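Local atomic coordinates of B-agarase (Saccharophagus degradans, PDB entry 4BQ2), a protein that hydrolyses agarose chains as a family 50 exo-beta-agarase, probably releasing short oligosaccharides from chain ends. Residues G202-F207 with Y376-A381; A342-W347 with P705-A710. One frame throughout, in Å; residues are numbered along the deposited sequence.

Contact 1 (G202-F207 with Y376-A381); sequences GLVDEF and YSFYSA
With CG set beside its backbone N (chi1 -72°), F378 swings its ring off the first turn of a helix and against the backbone of D205-F207; V204 in turn holds CG1 anti to its own N (chi1 -163°), where the methyl reaches the ring. CG1 lies over one face, displaced toward the rim, 4.2 Å from F378 CE2. On the opposite face the ring of Y376 is applied by its CD2, near the centre, so the phenyl group is sandwiched between an aliphatic branch and an aromatic neighbour. Carbonyl groups supply the rest: E206 O sits at the ring edge, 3.5 Å from F378 CD1, a place where the slightly positive ring hydrogens would suit an oxygen. The same oxygen accepts from R385, and F207 O from N382, both farther along the helix. The loop keeps its bend through an Asx turn, F207 N donating to D205 OD1 over 2.9 Å from above the carboxylate plane. Across from it, S377 OG accepts from S380 N at 3.1 Å. The arrangement is that of a helix N-terminus with a serine N-cap, whose first residue lays its ring against the carbonyl groups of a loop bent by an Asx turn.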
loop_
_atom_site.group_PDB
_atom_site.type_symbol
_atom_site.label_atom_id
_atom_site.label_comp_id
_atom_site.label_asym_id
_atom_site.label_seq_id
_atom_site.Cartn_x
_atom_site.Cartn_y
_atom_site.Cartn_z
ATOM N N GLY A 202 7.471 -9.701 24.393
ATOM C CA GLY A 202 6.293 -9.242 25.121
ATOM C C GLY A 202 5.707 -7.994 24.502
ATOM O O GLY A 202 5.310 -7.065 25.207
ATOM N N LEU A 203 5.641 -7.986 23.170
ATOM C CA LEU A 203 5.095 -6.838 22.432
ATOM C C LEU A 203 3.585 -6.665 22.554
ATOM O O LEU A 203 3.095 -5.556 22.579
ATOM C CB LEU A 203 5.435 -6.995 20.946
ATOM C CG LEU A 203 6.936 -7.061 20.669
ATOM C CD1 LEU A 203 7.218 -7.230 19.171
ATOM C CD2 LEU A 203 7.650 -5.856 21.283
ATOM N N VAL A 204 2.865 -7.787 22.605
ATOM C CA VAL A 204 1.412 -7.816 22.457
ATOM C C VAL A 204 0.714 -8.315 23.721
ATOM O O VAL A 204 1.119 -9.317 24.314
ATOM C CB VAL A 204 0.998 -8.746 21.277
ATOM C CG1 VAL A 204 -0.433 -8.462 20.861
ATOM C CG2 VAL A 204 1.948 -8.606 20.085
ATOM N N ASP A 205 -0.321 -7.594 24.129
ATOM C CA ASP A 205 -1.182 -8.004 25.225
ATOM C C ASP A 205 -2.331 -8.929 24.756
ATOM O O ASP A 205 -2.329 -9.376 23.596
ATOM C CB ASP A 205 -1.657 -6.771 26.003
ATOM C CG ASP A 205 -2.717 -5.965 25.274
ATOM O OD1 ASP A 205 -3.248 -6.391 24.193
ATOM O OD2 ASP A 205 -3.044 -4.900 25.815
ATOM N N GLU A 206 -3.303 -9.240 25.626
ATOM C CA GLU A 206 -4.305 -10.247 25.264
ATOM C C GLU A 206 -5.313 -9.722 24.215
ATOM O O GLU A 206 -6.003 -10.524 23.595
ATOM C CB GLU A 206 -5.065 -10.798 26.496
ATOM C CG GLU A 206 -5.884 -9.747 27.230
ATOM C CD GLU A 206 -5.101 -9.050 28.334
ATOM O OE1 GLU A 206 -3.876 -8.764 28.152
ATOM O OE2 GLU A 206 -5.728 -8.786 29.388
ATOM N N PHE A 207 -5.351 -8.401 24.032
ATOM C CA PHE A 207 -6.267 -7.695 23.107
ATOM C C PHE A 207 -5.568 -7.386 21.767
ATOM O O PHE A 207 -6.148 -6.744 20.867
ATOM C CB PHE A 207 -6.768 -6.389 23.753
ATOM C CG PHE A 207 -7.488 -6.592 25.057
ATOM C CD1 PHE A 207 -8.742 -7.225 25.093
ATOM C CD2 PHE A 207 -6.904 -6.175 26.265
ATOM C CE1 PHE A 207 -9.392 -7.432 26.302
ATOM C CE2 PHE A 207 -7.569 -6.352 27.479
ATOM C CZ PHE A 207 -8.801 -6.989 27.503
ATOM N N TYR A 376 -2.739 -15.770 14.524
ATOM C CA TYR A 376 -3.878 -15.501 15.393
ATOM C C TYR A 376 -4.445 -14.140 15.047
ATOM O O TYR A 376 -3.691 -13.200 14.781
ATOM C CB TYR A 376 -3.496 -15.576 16.887
ATOM C CG TYR A 376 -4.683 -15.512 17.853
ATOM C CD1 TYR A 376 -5.453 -16.646 18.095
ATOM C CD2 TYR A 376 -5.022 -14.326 18.509
ATOM C CE1 TYR A 376 -6.530 -16.621 18.971
ATOM C CE2 TYR A 376 -6.107 -14.279 19.383
ATOM C CZ TYR A 376 -6.852 -15.448 19.617
ATOM O OH TYR A 376 -7.939 -15.456 20.473
ATOM N N SER A 377 -5.773 -14.058 14.989
ATOM C CA SER A 377 -6.456 -12.790 14.755
ATOM C C SER A 377 -7.000 -12.220 16.060
ATOM O O SER A 377 -8.082 -12.613 16.530
ATOM C CB SER A 377 -7.597 -12.944 13.720
ATOM O OG SER A 377 -8.241 -11.676 13.590
ATOM N N PHE A 378 -6.250 -11.296 16.647
ATOM C CA PHE A 378 -6.708 -10.591 17.837
ATOM C C PHE A 378 -7.983 -9.766 17.563
ATOM O O PHE A 378 -8.891 -9.716 18.405
ATOM C CB PHE A 378 -5.592 -9.725 18.409
ATOM C CG PHE A 378 -4.509 -10.530 19.067
ATOM C CD1 PHE A 378 -4.653 -10.959 20.394
ATOM C CD2 PHE A 378 -3.355 -10.875 18.361
ATOM C CE1 PHE A 378 -3.642 -11.723 20.992
ATOM C CE2 PHE A 378 -2.353 -11.628 18.961
ATOM C CZ PHE A 378 -2.504 -12.052 20.268
ATOM N N TYR A 379 -8.051 -9.141 16.392
ATOM C CA TYR A 379 -9.272 -8.393 16.001
ATOM C C TYR A 379 -10.513 -9.307 16.043
ATOM O O TYR A 379 -11.537 -8.962 16.637
ATOM C CB TYR A 379 -9.098 -7.747 14.603
ATOM C CG TYR A 379 -10.272 -6.900 14.154
ATOM C CD1 TYR A 379 -10.382 -5.571 14.531
ATOM C CD2 TYR A 379 -11.276 -7.435 13.341
ATOM C CE1 TYR A 379 -11.455 -4.790 14.124
ATOM C CE2 TYR A 379 -12.359 -6.662 12.930
ATOM C CZ TYR A 379 -12.440 -5.341 13.333
ATOM O OH TYR A 379 -13.510 -4.580 12.924
ATOM N N SER A 380 -10.424 -10.472 15.416
ATOM C CA SER A 380 -11.542 -11.430 15.429
ATOM C C SER A 380 -11.919 -11.838 16.869
ATOM O O SER A 380 -13.120 -11.855 17.238
ATOM C CB SER A 380 -11.204 -12.651 14.572
ATOM O OG SER A 380 -12.346 -13.471 14.391
ATOM N N ALA A 381 -10.898 -12.089 17.694
ATOM C CA ALA A 381 -11.103 -12.432 19.096
ATOM C C ALA A 381 -11.820 -11.280 19.796
ATOM O O ALA A 381 -12.737 -11.502 20.561
ATOM C CB ALA A 381 -9.760 -12.775 19.775
#

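Contact 2 (A342-W347 with P705-A710); sequences AAMFNW and PLTGRA
M344 and T707 bring two irregular loops to a CA separation of 7.9 Å, and each loop bends through a type I beta turn, A342 to F345 on one side and P705 to G708 on the other, closed by F345 N to A342 O and G708 N to P705 O. The meeting is carried by three side chains, with T707 meeting the other two by different branches. Its methyl CG2 approaches the thioether of M344, 3.9 Å from SD, and CB follows at 4.1 Å from the same sulfur. The methionine chain is extended about its CB-CG bond (chi2 172°), which carries the sulfur out to the threonine; the two side chains run past one another in opposite directions. The other branch of T707 turns to F345. OG1 stands 3.7 Å from F345 CZ, approaching the ring at a slant, and CE1 is equally near. M344 also touches this ring, laying its CB over one face toward the rim, so these sequence neighbours also pack on each other. Around them, L138 adds to the surroundings of M344, while F345 leans on T296. The polar end of T707 is satisfied by T296, whose hydroxyl is hydrogen-bonded both to T707 OG1 and to G708 O; R341 NH1 donates to T707 O. T707 thus divides its roles: a methyl for the sulfur, a hydroxyl for the strand 296-301. The direct contact between the loops is accordingly a van der Waals one, methyl to sulfur and hydroxyl oxygen to ring, while T296 holds the threonine's hydroxyl and R341 its main-chain carbonyl, leaving a buried hydroxyl satisfied although it lies close to an aromatic ring.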
loop_
_atom_site.group_PDB
_atom_site.type_symbol
_atom_site.label_atom_id
_atom_site.label_comp_id
_atom_site.label_asym_id
_atom_site.label_seq_id
_atom_site.Cartn_x
_atom_site.Cartn_y
_atom_site.Cartn_z
ATOM N N ALA A 342 7.218 -16.304 18.562
ATOM C CA ALA A 342 6.451 -16.734 19.745
ATOM C C ALA A 342 6.635 -15.842 20.967
ATOM O O ALA A 342 5.661 -15.553 21.674
ATOM C CB ALA A 342 6.732 -18.196 20.078
ATOM N N ALA A 343 7.865 -15.376 21.206
ATOM C CA ALA A 343 8.132 -14.543 22.381
ATOM C C ALA A 343 7.500 -13.142 22.301
ATOM O O ALA A 343 7.477 -12.409 23.286
ATOM C CB ALA A 343 9.644 -14.448 22.672
ATOM N N MET A 344 6.995 -12.753 21.130
ATOM C CA MET A 344 6.345 -11.447 21.026
ATOM C C MET A 344 5.021 -11.408 21.740
ATOM O O MET A 344 4.517 -10.317 22.033
ATOM C CB MET A 344 6.094 -11.043 19.573
ATOM C CG MET A 344 7.323 -11.095 18.699
ATOM S SD MET A 344 6.833 -10.819 16.981
ATOM C CE MET A 344 8.471 -10.379 16.366
ATOM N N PHE A 345 4.450 -12.584 22.018
ATOM C CA PHE A 345 3.053 -12.649 22.505
ATOM C C PHE A 345 2.898 -12.926 23.982
ATOM O O PHE A 345 3.339 -13.987 24.455
ATOM C CB PHE A 345 2.228 -13.645 21.675
ATOM C CG PHE A 345 2.262 -13.339 20.199
ATOM C CD1 PHE A 345 1.429 -12.339 19.660
ATOM C CD2 PHE A 345 3.155 -13.995 19.364
ATOM C CE1 PHE A 345 1.484 -12.031 18.297
ATOM C CE2 PHE A 345 3.214 -13.685 18.002
ATOM C CZ PHE A 345 2.373 -12.709 17.474
ATOM N N ASN A 346 2.251 -12.000 24.701
ATOM C CA ASN A 346 2.079 -12.184 26.143
ATOM C C ASN A 346 0.980 -13.206 26.427
ATOM O O ASN A 346 0.975 -13.835 27.488
ATOM C CB ASN A 346 1.758 -10.879 26.880
ATOM C CG ASN A 346 2.992 -10.016 27.145
ATOM O OD1 ASN A 346 4.118 -10.452 26.999
ATOM N ND2 ASN A 346 2.759 -8.779 27.505
ATOM N N TRP A 347 0.038 -13.352 25.492
ATOM C CA TRP A 347 -1.065 -14.297 25.685
ATOM C C TRP A 347 -1.504 -14.895 24.373
ATOM O O TRP A 347 -1.824 -14.161 23.433
ATOM C CB TRP A 347 -2.262 -13.591 26.332
ATOM C CG TRP A 347 -3.502 -14.465 26.501
ATOM C CD1 TRP A 347 -3.785 -15.270 27.570
ATOM C CD2 TRP A 347 -4.619 -14.600 25.592
ATOM N NE1 TRP A 347 -5.006 -15.889 27.391
ATOM C CE2 TRP A 347 -5.536 -15.499 26.188
ATOM C CE3 TRP A 347 -4.935 -14.041 24.341
ATOM C CZ2 TRP A 347 -6.758 -15.854 25.573
ATOM C CZ3 TRP A 347 -6.132 -14.391 23.730
ATOM C CH2 TRP A 347 -7.034 -15.291 24.347
ATOM N N PRO A 705 -2.193 -5.820 12.126
ATOM C CA PRO A 705 -1.629 -6.306 13.389
ATOM C C PRO A 705 -0.315 -5.613 13.750
ATOM O O PRO A 705 0.486 -5.307 12.878
ATOM C CB PRO A 705 -1.389 -7.778 13.110
ATOM C CG PRO A 705 -2.474 -8.144 12.122
ATOM C CD PRO A 705 -2.575 -6.940 11.233
ATOM N N LEU A 706 -0.127 -5.330 15.033
ATOM C CA LEU A 706 1.088 -4.692 15.533
ATOM C C LEU A 706 2.375 -5.420 15.098
ATOM O O LEU A 706 3.395 -4.796 14.810
ATOM C CB LEU A 706 1.019 -4.644 17.065
ATOM C CG LEU A 706 2.151 -3.923 17.804
ATOM C CD1 LEU A 706 2.058 -2.417 17.676
ATOM C CD2 LEU A 706 2.127 -4.303 19.269
ATOM N N THR A 707 2.300 -6.740 15.062
ATOM C CA THR A 707 3.431 -7.593 14.741
ATOM C C THR A 707 3.395 -8.084 13.307
ATOM O O THR A 707 4.057 -9.079 12.966
ATOM C CB THR A 707 3.493 -8.807 15.690
ATOM O OG1 THR A 707 2.217 -9.480 15.716
ATOM C CG2 THR A 707 3.875 -8.317 17.088
ATOM N N GLY A 708 2.671 -7.361 12.461
ATOM C CA GLY A 708 2.599 -7.703 11.041
ATOM C C GLY A 708 1.456 -8.595 10.593
ATOM O O GLY A 708 1.166 -9.620 11.200
ATOM N N ARG A 709 0.805 -8.229 9.488
ATOM C CA ARG A 709 -0.169 -9.149 8.898
ATOM C C ARG A 709 0.606 -10.369 8.395
ATOM O O ARG A 709 1.747 -10.248 7.960
ATOM C CB ARG A 709 -0.979 -8.485 7.769
ATOM C CG ARG A 709 -0.167 -8.162 6.508
ATOM C CD ARG A 709 -1.024 -7.425 5.468
ATOM N NE ARG A 709 -0.253 -7.080 4.275
ATOM C CZ ARG A 709 -0.781 -6.609 3.148
ATOM N NH1 ARG A 709 -2.100 -6.368 3.087
ATOM N NH2 ARG A 709 0.012 -6.365 2.099
ATOM N N ALA A 710 0.003 -11.542 8.517
ATOM C CA ALA A 710 0.650 -12.811 8.143
ATOM C C ALA A 710 1.243 -12.815 6.707
ATOM O O ALA A 710 2.328 -13.366 6.459
ATOM C CB ALA A 710 -0.341 -13.968 8.353
#

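Contacts 1 and 2 lie with centres about 7 Å apart, on the same side of the chain's centre, and their segments alternate along the sequence: 202-207, 342-347, 376-381, 705-710. Loop 202-207 binds directly to loop 342-347, G202 N lying 2.9 Å from A343 O and V204 O 2.9 Å from N346 N, both probable hydrogen bonds. V204 also packs on T707, and F345 on F378, so the two contacts share one buried cluster. Strands 296-301 and 373-376 of the four-stranded antiparallel sheet border it. The chain leaving the N-terminal beta-rich region, which includes the carbohydrate-binding-module-like domain, is thereby joined to loops widely separated in the remaining sequence.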